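Local coordinates for extracellular solute-binding protein (Bordetella parapertussis, PDB 3PU5) that probably captures a small solute, perhaps a polyamine, outside the cytoplasmic membrane and passes it to a transporter, at residues V113-R118 against G207-G212; G124-W129 against K229-T234; K130-R135 against E182-H187; T193-P198 against P211-R216. One frame throughout, in Å; residues are numbered along the deposited sequence.

All four contacts lie in one part of a solute-binding protein of the periplasmic binding protein clan, and they illustrate how chemistry follows place in a fold. Contact 1 is the buried core, a ladder of backbone bonds between strands 111-117 and 209-213. Contact 4 continues the second of these strands into helix 214-223, where rings and prolines replace the ladder and the outer margin is exposed. Contact 2 shares the sheet through strand 229-231, the other neighbour of 111-117, but depends on one backbone bond, a water and a proline against tryptophan. Contact 3 lies between helices, with a buried apolar part and a salt bridge at its margin; its Phe132 reaches back to contact 1.

Contact 1. Residues V113-R118 against G207-G212; sequences VGIAYR and GAIGPG
Ile115 and Ile209 lie side by side and point the same way, in the antiparallel sheet that holds strands 111-117, 209-213 and 229-231 of a periplasmic binding protein fold. CG2 of Ile115 rests 3.6 Å from CG1 of Ile209. That CG1 stands anti to the backbone N of Ile209 (chi1 -172°), which extends the chain past the Ile115 methyl to within van der Waals contact of Tyr117 CB. Phe132 of helix 129-138 packs against both isoleucines. Tyr117 touches Ile209 with its CB alone, for its ring leads away from the partner strand toward strand 229-231. At the other end CG1 of Val113 crosses the ring of Pro211, meeting CB at 3.8 Å.

Between the two strands the backbones form a ladder. The hydrogen-bonded pairs are Gly114 with Gly212 and Ala116 with Gly210, and the Ala116 N to Gly210 O bond is 2.8 Å long. Gly212 N reaches Gly114 O from well above the carbonyl plane, whereas Gly114 N lies nearly along the carbonyl axis of Gly212 O. The latter oxygen also accepts from Trp230 NE1, so two donors grip it in a buried setting. The ladder closes with Arg118 N on Ala208 O at 3.0 Å. NH1 of Arg118 forms a salt bridge with Asp120 and NH2 a hydrogen bond to Leu202 O, while its CD sits 3.7 Å from Gly207 O.

Contact 2. Residues G124-W129 against K229-T234; sequences GGVKSW and KWVDPT
Trp129 and Pro233 supply the CH-pi part of this contact between the loop before helix 129-138 and the chain leaving strand 229-231. The proline lies over one face of the indole, with CB 3.7 Å from the centroid of the five-membered ring and CG 3.4 Å from NE1. The indole's own CG sits beside the Trp129 backbone N (chi1 -70°), which brings the ring nearer to the proline, and NE1 is held by Gly236 O.

The hydrogen bonds gather on Lys127 O. Thr234 N donates to it at 2.9 Å, in the carbonyl plane, and a water donates to both Lys127 O and Asp232 O, 2.9 and 2.8 Å away. Pro233 CA adds a CA-H...O contact to the same carbonyl.

Van der Waals packing completes the join. Both methyls of Val231 press on Val126 O, CG1 at 3.2 Å, and CB of Ser128 meets Thr234 OG1 at 3.3 Å. Ser128 itself occupies the N-cap position, its OG accepting from Glu131 N.

With two N-H or O-H donors on Lys127 O, one of them a water, the loop is tied to the strand's exit by backbone groups, while the apolar ring contact lies deeper, toward strand 111-117.

Contact 3. Residues K130-R135 against E182-H187; sequences KEFVER and ERMKPH
Arg183 turns the edge of its guanidinium to Glu134, and the two flat groups come within 30° of a common plane. The grip is end-on: NH2 gives a bond of 2.7 Å to Glu134 OE1, and NH1 one of 3.2 Å to Glu134 OE2. Each oxygen is met on its syn side, and both oxygens lie close to the guanidinium plane. A bend at chi2 (-57°) folds the Glu134 chain back, so that a residue whose CB heads away from the partner helix still delivers its carboxylate there. Tyr167 OH is a second partner of OE2, which probably helps fix the rotation of the carboxylate.

The ring of Phe132 is approached obliquely by CE of Met184, here selenomethionine, 3.6 Å from CE2. Val133 lies between the charged and apolar parts. Its CG2 touches SE of Met184 at 3.9 Å, while its CG1 lies the same distance from NH1 of Arg183.

The salt bridge thus forms the partly exposed margin of an apolar seam joining helix 129-138 to the end of helix 174-184. Helix 156-167 adds Phe163 and Tyr167 against Val133, and the Phe132 side of the seam faces the sheet of strands 111-117 and 209-213.

Contact 4. Residues T193-P198 against P211-R216; sequences TAFNDP and PGWDGR
Phe195 and Trp213 both swing their rings to the side of the backbone N, anti to the carbonyl carbon (chi1 -73° for Phe195), which brings them together in a T-shaped, edge-to-face pair. It joins a type I beta turn, Ala194 to Asp197, to the point where strand 209-213 passes into helix 214-223 in this periplasmic binding protein fold; Trp213 holds that helix's N-cap position. The Phe195 edge points at the six-membered ring of Trp213, with planes at 78° and centroids 4.9 Å apart. CD1 makes the closest touch, 3.3 Å from CZ2 and offset toward the rim of the indole.

From helix 214-223 the bent chain of Arg216 lays its guanidinium over CB of Phe195, which sits above the centre of the group at 3.4 Å from CZ. That flat group is only 11° from parallel to the phenyl ring, but it is centred on the CB and is not stacked on the ring.

Pro198 approaches from another side, its CG near the indole edge at 3.9 Å from CZ3 and 3.3 Å from Pro211 O. Phe192 of strand 188-192 packs on both Pro198 and Trp213. Asp197 OD2 ties the turn to the residue before it, accepting from Thr193 N at 3.0 Å and from Ala194 N at 2.8 Å.

Contact 1. Residues V113-R118 against G207-G212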
loop_
_atom_site.group_PDB
_atom_site.type_symbol
_atom_site.label_atom_id
_atom_site.label_comp_id
_atom_site.label_asym_id
_atom_site.label_seq_id
_atom_site.Cartn_x
_atom_site.Cartn_y
_atom_site.Cartn_z
ATOM N N VAL A 113 3.494 -3.383 -5.343
ATOM C CA VAL A 113 4.844 -3.809 -5.671
ATOM C C VAL A 113 4.812 -4.824 -6.807
ATOM O O VAL A 113 4.165 -5.875 -6.707
ATOM C CB VAL A 113 5.580 -4.409 -4.462
ATOM C CG1 VAL A 113 7.006 -4.811 -4.862
ATOM C CG2 VAL A 113 5.614 -3.401 -3.313
ATOM N N GLY A 114 5.489 -4.481 -7.898
ATOM C CA GLY A 114 5.663 -5.387 -9.007
ATOM C C GLY A 114 7.149 -5.472 -9.284
ATOM O O GLY A 114 7.963 -5.340 -8.365
ATOM N N ILE A 115 7.500 -5.678 -10.548
ATOM C CA ILE A 115 8.902 -5.772 -10.948
ATOM C C ILE A 115 9.255 -4.622 -11.888
ATOM O O ILE A 115 8.680 -4.504 -12.977
ATOM C CB ILE A 115 9.179 -7.106 -11.642
ATOM C CG1 ILE A 115 8.793 -8.263 -10.713
ATOM C CG2 ILE A 115 10.654 -7.205 -12.069
ATOM C CD1 ILE A 115 8.263 -9.494 -11.441
ATOM N N ALA A 116 10.177 -3.761 -11.455
ATOM C CA ALA A 116 10.607 -2.633 -12.275
ATOM C C ALA A 116 11.937 -2.938 -12.959
ATOM O O ALA A 116 12.812 -3.569 -12.367
ATOM C CB ALA A 116 10.709 -1.365 -11.422
ATOM N N TYR A 117 12.097 -2.490 -14.200
ATOM C CA TYR A 117 13.293 -2.843 -14.962
ATOM C C TYR A 117 13.642 -1.825 -16.064
ATOM O O TYR A 117 12.846 -0.947 -16.398
ATOM C CB TYR A 117 13.139 -4.247 -15.569
ATOM C CG TYR A 117 12.197 -4.289 -16.763
ATOM C CD1 TYR A 117 10.818 -4.389 -16.592
ATOM C CD2 TYR A 117 12.690 -4.219 -18.061
ATOM C CE1 TYR A 117 9.951 -4.410 -17.691
ATOM C CE2 TYR A 117 11.841 -4.234 -19.159
ATOM C CZ TYR A 117 10.482 -4.333 -18.970
ATOM O OH TYR A 117 9.662 -4.360 -20.073
ATOM N N ARG A 118 14.847 -1.960 -16.614
ATOM C CA ARG A 118 15.297 -1.164 -17.751
ATOM C C ARG A 118 15.193 -1.992 -19.025
ATOM O O ARG A 118 15.906 -2.984 -19.178
ATOM C CB ARG A 118 16.755 -0.751 -17.557
ATOM C CG ARG A 118 16.972 0.412 -16.611
ATOM C CD ARG A 118 18.435 0.823 -16.617
ATOM N NE ARG A 118 18.836 1.424 -17.889
ATOM C CZ ARG A 118 19.174 2.702 -18.037
ATOM N NH1 ARG A 118 19.525 3.166 -19.232
ATOM N NH2 ARG A 118 19.172 3.513 -16.984
ATOM N N GLY A 207 21.218 -0.230 -11.443
ATOM C CA GLY A 207 20.427 -1.439 -11.342
ATOM C C GLY A 207 19.707 -1.747 -12.641
ATOM O O GLY A 207 19.429 -0.840 -13.431
ATOM N N ALA A 208 19.416 -3.026 -12.873
ATOM C CA ALA A 208 18.735 -3.435 -14.099
ATOM C C ALA A 208 17.294 -3.850 -13.824
ATOM O O ALA A 208 16.424 -3.669 -14.669
ATOM C CB ALA A 208 19.497 -4.572 -14.784
ATOM N N ILE A 209 17.049 -4.398 -12.635
ATOM C CA ILE A 209 15.749 -4.964 -12.309
ATOM C C ILE A 209 15.621 -5.208 -10.803
ATOM O O ILE A 209 16.614 -5.415 -10.111
ATOM C CB ILE A 209 15.551 -6.287 -13.088
ATOM C CG1 ILE A 209 14.126 -6.833 -12.942
ATOM C CG2 ILE A 209 16.597 -7.334 -12.672
ATOM C CD1 ILE A 209 13.800 -7.904 -13.964
ATOM N N GLY A 210 14.397 -5.183 -10.301
ATOM C CA GLY A 210 14.141 -5.448 -8.901
ATOM C C GLY A 210 12.731 -5.005 -8.584
ATOM O O GLY A 210 12.050 -4.469 -9.457
ATOM N N PRO A 211 12.275 -5.237 -7.342
ATOM C CA PRO A 211 10.908 -4.841 -6.978
ATOM C C PRO A 211 10.737 -3.321 -6.957
ATOM O O PRO A 211 11.642 -2.607 -6.522
ATOM C CB PRO A 211 10.727 -5.434 -5.572
ATOM C CG PRO A 211 11.768 -6.561 -5.493
ATOM C CD PRO A 211 12.934 -6.007 -6.273
ATOM N N GLY A 212 9.591 -2.845 -7.437
ATOM C CA GLY A 212 9.307 -1.425 -7.489
ATOM C C GLY A 212 7.810 -1.164 -7.480
ATOM O O GLY A 212 7.002 -2.066 -7.746
#

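Contact 2. Residues G124-W129 against K229-T234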
loop_
_atom_site.group_PDB
_atom_site.type_symbol
_atom_site.label_atom_id
_atom_site.label_comp_id
_atom_site.label_asym_id
_atom_site.label_seq_id
_atom_site.Cartn_x
_atom_site.Cartn_y
_atom_site.Cartn_z
ATOM N N GLY A 124 11.953 -6.792 -23.108
ATOM C CA GLY A 124 10.715 -7.485 -22.815
ATOM C C GLY A 124 10.534 -7.787 -21.342
ATOM O O GLY A 124 9.480 -8.261 -20.930
ATOM N N GLY A 125 11.564 -7.514 -20.551
ATOM C CA GLY A 125 11.494 -7.696 -19.117
ATOM C C GLY A 125 11.199 -9.132 -18.745
ATOM O O GLY A 125 11.711 -10.062 -19.371
ATOM N N VAL A 126 10.390 -9.298 -17.703
ATOM C CA VAL A 126 9.957 -10.600 -17.213
ATOM C C VAL A 126 8.446 -10.511 -17.040
ATOM O O VAL A 126 7.900 -9.418 -17.080
ATOM C CB VAL A 126 10.611 -10.943 -15.855
ATOM C CG1 VAL A 126 12.111 -10.915 -15.974
ATOM C CG2 VAL A 126 10.139 -9.975 -14.772
ATOM N N LYS A 127 7.767 -11.641 -16.856
ATOM C CA LYS A 127 6.310 -11.623 -16.747
ATOM C C LYS A 127 5.805 -12.010 -15.368
ATOM O O LYS A 127 4.631 -11.786 -15.046
ATOM C CB LYS A 127 5.679 -12.550 -17.785
ATOM C CG LYS A 127 5.776 -12.048 -19.217
ATOM C CD LYS A 127 5.292 -13.119 -20.186
ATOM C CE LYS A 127 5.049 -12.553 -21.578
ATOM N NZ LYS A 127 4.459 -13.591 -22.476
ATOM N N SER A 128 6.681 -12.599 -14.561
ATOM C CA SER A 128 6.274 -13.138 -13.271
ATOM C C SER A 128 7.369 -13.010 -12.217
ATOM O O SER A 128 8.545 -12.840 -12.547
ATOM C CB SER A 128 5.890 -14.609 -13.413
ATOM O OG SER A 128 7.037 -15.386 -13.710
ATOM N N TRP A 129 6.966 -13.097 -10.950
ATOM C CA TRP A 129 7.909 -13.171 -9.837
ATOM C C TRP A 129 8.810 -14.391 -9.997
ATOM O O TRP A 129 10.006 -14.360 -9.674
ATOM C CB TRP A 129 7.152 -13.315 -8.516
ATOM C CG TRP A 129 6.403 -12.082 -8.076
ATOM C CD1 TRP A 129 5.038 -11.912 -8.016
ATOM C CD2 TRP A 129 6.981 -10.857 -7.618
ATOM N NE1 TRP A 129 4.741 -10.649 -7.544
ATOM C CE2 TRP A 129 5.917 -9.982 -7.301
ATOM C CE3 TRP A 129 8.299 -10.414 -7.444
ATOM C CZ2 TRP A 129 6.135 -8.685 -6.824
ATOM C CZ3 TRP A 129 8.514 -9.130 -6.975
ATOM C CH2 TRP A 129 7.435 -8.279 -6.667
ATOM N N LYS A 229 10.316 0.551 -16.946
ATOM C CA LYS A 229 8.971 0.020 -17.072
ATOM C C LYS A 229 8.652 -0.842 -15.861
ATOM O O LYS A 229 9.557 -1.258 -15.123
ATOM C CB LYS A 229 8.813 -0.781 -18.366
ATOM C CG LYS A 229 8.649 0.086 -19.606
ATOM C CD LYS A 229 8.003 -0.696 -20.736
ATOM C CE LYS A 229 7.674 0.200 -21.923
ATOM N NZ LYS A 229 8.879 0.884 -22.469
ATOM N N TRP A 230 7.361 -1.097 -15.666
ATOM C CA TRP A 230 6.871 -1.843 -14.512
ATOM C C TRP A 230 6.134 -3.077 -14.994
ATOM O O TRP A 230 5.374 -3.012 -15.965
ATOM C CB TRP A 230 5.916 -0.975 -13.695
ATOM C CG TRP A 230 5.478 -1.574 -12.384
ATOM C CD1 TRP A 230 6.185 -1.607 -11.221
ATOM C CD2 TRP A 230 4.218 -2.205 -12.105
ATOM N NE1 TRP A 230 5.450 -2.217 -10.232
ATOM C CE2 TRP A 230 4.237 -2.596 -10.750
ATOM C CE3 TRP A 230 3.076 -2.480 -12.872
ATOM C CZ2 TRP A 230 3.157 -3.250 -10.141
ATOM C CZ3 TRP A 230 2.004 -3.131 -12.265
ATOM C CH2 TRP A 230 2.057 -3.508 -10.910
ATOM N N VAL A 231 6.361 -4.192 -14.313
ATOM C CA VAL A 231 5.692 -5.445 -14.631
ATOM C C VAL A 231 4.607 -5.750 -13.614
ATOM O O VAL A 231 4.843 -5.740 -12.412
ATOM C CB VAL A 231 6.669 -6.639 -14.666
ATOM C CG1 VAL A 231 5.919 -7.919 -14.990
ATOM C CG2 VAL A 231 7.772 -6.399 -15.700
ATOM N N ASP A 232 3.412 -6.014 -14.124
ATOM C CA ASP A 232 2.319 -6.564 -13.344
ATOM C C ASP A 232 2.517 -8.081 -13.363
ATOM O O ASP A 232 2.201 -8.735 -14.354
ATOM C CB ASP A 232 0.998 -6.172 -14.014
ATOM C CG ASP A 232 -0.213 -6.503 -13.176
ATOM O OD1 ASP A 232 -0.048 -7.049 -12.065
ATOM O OD2 ASP A 232 -1.340 -6.202 -13.631
ATOM N N PRO A 233 3.082 -8.649 -12.282
ATOM C CA PRO A 233 3.476 -10.066 -12.322
ATOM C C PRO A 233 2.272 -10.992 -12.465
ATOM O O PRO A 233 1.220 -10.706 -11.899
ATOM C CB PRO A 233 4.153 -10.286 -10.959
ATOM C CG PRO A 233 4.463 -8.891 -10.436
ATOM C CD PRO A 233 3.350 -8.041 -10.969
ATOM N N THR A 234 2.418 -12.090 -13.197
ATOM C CA THR A 234 1.270 -12.975 -13.429
ATOM C C THR A 234 0.667 -13.563 -12.146
ATOM O O THR A 234 -0.539 -13.839 -12.099
ATOM C CB THR A 234 1.575 -14.101 -14.463
ATOM O OG1 THR A 234 2.699 -14.875 -14.030
ATOM C CG2 THR A 234 1.895 -13.500 -15.837
HETATM O O HOH W 1 3.004 -10.045 -16.659
#

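Contact 3. Residues K130-R135 against E182-H187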
loop_
_atom_site.group_PDB
_atom_site.type_symbol
_atom_site.label_atom_id
_atom_site.label_comp_id
_atom_site.label_asym_id
_atom_site.label_seq_id
_atom_site.Cartn_x
_atom_site.Cartn_y
_atom_site.Cartn_z
ATOM N N LYS A 130 8.210 -15.484 -10.457
ATOM C CA LYS A 130 8.939 -16.732 -10.639
ATOM C C LYS A 130 10.030 -16.559 -11.700
ATOM O O LYS A 130 11.168 -17.000 -11.513
ATOM C CB LYS A 130 7.966 -17.859 -11.017
ATOM C CG LYS A 130 8.614 -19.218 -11.205
ATOM C CD LYS A 130 7.554 -20.299 -11.419
ATOM C CE LYS A 130 6.685 -20.479 -10.170
ATOM N NZ LYS A 130 5.312 -21.011 -10.474
ATOM N N GLU A 131 9.683 -15.913 -12.809
ATOM C CA GLU A 131 10.661 -15.658 -13.865
ATOM C C GLU A 131 11.774 -14.746 -13.334
ATOM O O GLU A 131 12.957 -15.004 -13.533
ATOM C CB GLU A 131 9.987 -15.017 -15.073
ATOM C CG GLU A 131 10.929 -14.786 -16.226
ATOM C CD GLU A 131 10.257 -14.175 -17.437
ATOM O OE1 GLU A 131 9.009 -14.100 -17.461
ATOM O OE2 GLU A 131 10.987 -13.768 -18.366
ATOM N N PHE A 132 11.381 -13.673 -12.656
ATOM C CA PHE A 132 12.333 -12.778 -12.005
ATOM C C PHE A 132 13.323 -13.543 -11.124
ATOM O O PHE A 132 14.538 -13.351 -11.214
ATOM C CB PHE A 132 11.568 -11.745 -11.167
ATOM C CG PHE A 132 12.449 -10.896 -10.293
ATOM C CD1 PHE A 132 13.527 -10.217 -10.828
ATOM C CD2 PHE A 132 12.187 -10.769 -8.933
ATOM C CE1 PHE A 132 14.341 -9.426 -10.019
ATOM C CE2 PHE A 132 12.996 -9.980 -8.119
ATOM C CZ PHE A 132 14.072 -9.306 -8.666
ATOM N N VAL A 133 12.799 -14.406 -10.262
ATOM C CA VAL A 133 13.648 -15.200 -9.375
ATOM C C VAL A 133 14.577 -16.153 -10.140
ATOM O O VAL A 133 15.789 -16.143 -9.947
ATOM C CB VAL A 133 12.809 -16.014 -8.356
ATOM C CG1 VAL A 133 13.708 -16.964 -7.557
ATOM C CG2 VAL A 133 12.042 -15.085 -7.436
ATOM N N GLU A 134 14.005 -16.969 -11.012
ATOM C CA GLU A 134 14.774 -18.020 -11.661
ATOM C C GLU A 134 15.807 -17.450 -12.619
ATOM O O GLU A 134 16.904 -17.977 -12.722
ATOM C CB GLU A 134 13.855 -19.004 -12.387
ATOM C CG GLU A 134 12.890 -19.740 -11.475
ATOM C CD GLU A 134 13.580 -20.513 -10.357
ATOM O OE1 GLU A 134 14.746 -20.936 -10.530
ATOM O OE2 GLU A 134 12.944 -20.704 -9.296
ATOM N N ARG A 135 15.462 -16.374 -13.321
ATOM C CA ARG A 135 16.425 -15.727 -14.206
ATOM C C ARG A 135 17.538 -15.036 -13.400
ATOM O O ARG A 135 18.709 -15.035 -13.806
ATOM C CB ARG A 135 15.730 -14.769 -15.187
ATOM C CG ARG A 135 14.941 -15.493 -16.288
ATOM C CD ARG A 135 14.250 -14.524 -17.255
ATOM N NE ARG A 135 15.197 -13.757 -18.062
ATOM C CZ ARG A 135 14.851 -12.800 -18.923
ATOM N NH1 ARG A 135 13.570 -12.493 -19.094
ATOM N NH2 ARG A 135 15.781 -12.151 -19.617
ATOM N N GLU A 182 17.798 -16.265 -0.608
ATOM C CA GLU A 182 19.159 -16.742 -0.409
ATOM C C GLU A 182 19.750 -17.232 -1.731
ATOM O O GLU A 182 20.940 -17.076 -1.973
ATOM C CB GLU A 182 19.192 -17.853 0.642
ATOM C CG GLU A 182 20.590 -18.281 1.020
ATOM C CD GLU A 182 20.615 -19.176 2.246
ATOM O OE1 GLU A 182 19.587 -19.826 2.534
ATOM O OE2 GLU A 182 21.663 -19.224 2.921
ATOM N N ARG A 183 18.909 -17.817 -2.578
ATOM C CA ARG A 183 19.313 -18.233 -3.928
ATOM C C ARG A 183 19.694 -17.030 -4.794
ATOM O O ARG A 183 20.569 -17.112 -5.660
ATOM C CB ARG A 183 18.172 -19.011 -4.605
ATOM C CG ARG A 183 17.855 -20.382 -3.973
ATOM C CD ARG A 183 16.578 -20.977 -4.561
ATOM N NE ARG A 183 16.746 -21.246 -5.983
ATOM C CZ ARG A 183 15.804 -21.071 -6.900
ATOM N NH1 ARG A 183 14.600 -20.612 -6.560
ATOM N NH2 ARG A 183 16.074 -21.346 -8.168
HETATM N N MSE A 184 19.032 -15.903 -4.557
HETATM C CA MSE A 184 19.242 -14.712 -5.376
HETATM C C MSE A 184 20.384 -13.854 -4.852
HETATM O O MSE A 184 20.951 -13.040 -5.590
HETATM C CB MSE A 184 17.970 -13.865 -5.421
HETATM C CG MSE A 184 16.744 -14.599 -5.937
HETATM SE SE MSE A 184 15.132 -13.525 -5.587
HETATM C CE MSE A 184 15.620 -11.922 -6.566
ATOM N N LYS A 185 20.718 -14.047 -3.578
ATOM C CA LYS A 185 21.647 -13.162 -2.866
ATOM C C LYS A 185 22.955 -12.800 -3.607
ATOM O O LYS A 185 23.392 -11.650 -3.553
ATOM C CB LYS A 185 21.956 -13.708 -1.461
ATOM C CG LYS A 185 22.756 -12.736 -0.601
ATOM C CD LYS A 185 22.941 -13.226 0.832
ATOM C CE LYS A 185 23.794 -14.484 0.893
ATOM N NZ LYS A 185 24.014 -14.917 2.308
ATOM N N PRO A 186 23.586 -13.774 -4.287
ATOM C CA PRO A 186 24.848 -13.484 -4.984
ATOM C C PRO A 186 24.724 -12.418 -6.066
ATOM O O PRO A 186 25.727 -11.787 -6.419
ATOM C CB PRO A 186 25.204 -14.825 -5.643
ATOM C CG PRO A 186 24.515 -15.852 -4.810
ATOM C CD PRO A 186 23.243 -15.203 -4.336
ATOM N N HIS A 187 23.511 -12.235 -6.587
ATOM C CA HIS A 187 23.274 -11.378 -7.736
ATOM C C HIS A 187 22.673 -10.044 -7.349
ATOM O O HIS A 187 22.411 -9.218 -8.207
ATOM C CB HIS A 187 22.371 -12.103 -8.713
ATOM C CG HIS A 187 22.795 -13.513 -8.948
ATOM N ND1 HIS A 187 22.190 -14.586 -8.330
ATOM C CD2 HIS A 187 23.820 -14.023 -9.671
ATOM C CE1 HIS A 187 22.804 -15.701 -8.687
ATOM N NE2 HIS A 187 23.791 -15.385 -9.509
#

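Contact 4. Residues T193-P198 against P211-R216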
loop_
_atom_site.group_PDB
_atom_site.type_symbol
_atom_site.label_atom_id
_atom_site.label_comp_id
_atom_site.label_asym_id
_atom_site.label_seq_id
_atom_site.Cartn_x
_atom_site.Cartn_y
_atom_site.Cartn_z
ATOM N N THR A 193 16.698 0.946 0.904
ATOM C CA THR A 193 16.132 1.365 2.171
ATOM C C THR A 193 15.082 2.469 2.040
ATOM O O THR A 193 14.530 2.908 3.039
ATOM C CB THR A 193 17.237 1.876 3.116
ATOM O OG1 THR A 193 17.908 2.973 2.492
ATOM C CG2 THR A 193 18.244 0.785 3.428
ATOM N N ALA A 194 14.813 2.933 0.824
ATOM C CA ALA A 194 13.783 3.955 0.636
ATOM C C ALA A 194 12.881 3.669 -0.568
ATOM O O ALA A 194 13.301 3.024 -1.532
ATOM C CB ALA A 194 14.410 5.332 0.514
ATOM N N PHE A 195 11.646 4.160 -0.507
ATOM C CA PHE A 195 10.655 3.954 -1.570
ATOM C C PHE A 195 11.096 4.452 -2.950
ATOM O O PHE A 195 10.728 3.878 -3.975
ATOM C CB PHE A 195 9.333 4.610 -1.179
ATOM C CG PHE A 195 8.588 3.866 -0.110
ATOM C CD1 PHE A 195 8.120 2.579 -0.341
ATOM C CD2 PHE A 195 8.354 4.448 1.125
ATOM C CE1 PHE A 195 7.432 1.890 0.644
ATOM C CE2 PHE A 195 7.665 3.762 2.116
ATOM C CZ PHE A 195 7.203 2.485 1.874
ATOM N N ASN A 196 11.888 5.515 -2.968
ATOM C CA ASN A 196 12.332 6.128 -4.215
ATOM C C ASN A 196 13.530 5.396 -4.824
ATOM O O ASN A 196 13.931 5.680 -5.949
ATOM C CB ASN A 196 12.666 7.605 -3.962
ATOM C CG ASN A 196 13.016 8.357 -5.226
ATOM O OD1 ASN A 196 12.251 8.381 -6.195
ATOM N ND2 ASN A 196 14.179 9.001 -5.218
ATOM N N ASP A 197 14.080 4.435 -4.087
ATOM C CA ASP A 197 15.298 3.745 -4.512
ATOM C C ASP A 197 15.198 2.967 -5.845
ATOM O O ASP A 197 16.089 3.072 -6.684
ATOM C CB ASP A 197 15.843 2.841 -3.388
ATOM C CG ASP A 197 16.521 3.631 -2.264
ATOM O OD1 ASP A 197 16.769 4.834 -2.451
ATOM O OD2 ASP A 197 16.814 3.048 -1.194
ATOM N N PRO A 198 14.138 2.161 -6.040
ATOM C CA PRO A 198 14.099 1.472 -7.340
ATOM C C PRO A 198 14.210 2.412 -8.551
ATOM O O PRO A 198 14.954 2.123 -9.488
ATOM C CB PRO A 198 12.734 0.776 -7.323
ATOM C CG PRO A 198 12.511 0.463 -5.866
ATOM C CD PRO A 198 13.101 1.661 -5.117
ATOM N N PRO A 211 12.275 -5.237 -7.342
ATOM C CA PRO A 211 10.908 -4.841 -6.978
ATOM C C PRO A 211 10.737 -3.321 -6.957
ATOM O O PRO A 211 11.642 -2.607 -6.522
ATOM C CB PRO A 211 10.727 -5.434 -5.572
ATOM C CG PRO A 211 11.768 -6.561 -5.493
ATOM C CD PRO A 211 12.934 -6.007 -6.273
ATOM N N GLY A 212 9.591 -2.845 -7.437
ATOM C CA GLY A 212 9.307 -1.425 -7.489
ATOM C C GLY A 212 7.810 -1.164 -7.480
ATOM O O GLY A 212 7.002 -2.066 -7.746
ATOM N N TRP A 213 7.439 0.077 -7.184
ATOM C CA TRP A 213 6.034 0.443 -7.057
ATOM C C TRP A 213 5.444 0.857 -8.393
ATOM O O TRP A 213 6.120 1.487 -9.211
ATOM C CB TRP A 213 5.860 1.532 -5.987
ATOM C CG TRP A 213 6.000 0.927 -4.626
ATOM C CD1 TRP A 213 4.993 0.487 -3.820
ATOM C CD2 TRP A 213 7.223 0.617 -3.948
ATOM N NE1 TRP A 213 5.508 -0.059 -2.672
ATOM C CE2 TRP A 213 6.879 0.010 -2.725
ATOM C CE3 TRP A 213 8.579 0.809 -4.249
ATOM C CZ2 TRP A 213 7.834 -0.415 -1.806
ATOM C CZ3 TRP A 213 9.535 0.388 -3.326
ATOM C CH2 TRP A 213 9.154 -0.218 -2.122
ATOM N N ASP A 214 4.191 0.484 -8.624
ATOM C CA ASP A 214 3.561 0.802 -9.904
ATOM C C ASP A 214 3.532 2.306 -10.170
ATOM O O ASP A 214 4.067 2.760 -11.177
ATOM C CB ASP A 214 2.169 0.158 -10.069
ATOM C CG ASP A 214 1.183 0.534 -8.958
ATOM O OD1 ASP A 214 1.590 0.850 -7.813
ATOM O OD2 ASP A 214 -0.029 0.495 -9.235
ATOM N N GLY A 215 2.929 3.074 -9.266
ATOM C CA GLY A 215 2.793 4.508 -9.470
ATOM C C GLY A 215 4.123 5.222 -9.643
ATOM O O GLY A 215 4.325 5.985 -10.592
ATOM N N ARG A 216 5.038 4.975 -8.712
ATOM C CA ARG A 216 6.357 5.582 -8.767
ATOM C C ARG A 216 7.058 5.281 -10.084
ATOM O O ARG A 216 7.672 6.166 -10.687
ATOM C CB ARG A 216 7.194 5.106 -7.585
ATOM C CG ARG A 216 6.734 5.726 -6.283
ATOM C CD ARG A 216 7.560 5.265 -5.112
ATOM N NE ARG A 216 7.829 6.385 -4.220
ATOM C CZ ARG A 216 7.274 6.560 -3.031
ATOM N NH1 ARG A 216 6.404 5.676 -2.561
ATOM N NH2 ARG A 216 7.596 7.622 -2.309
#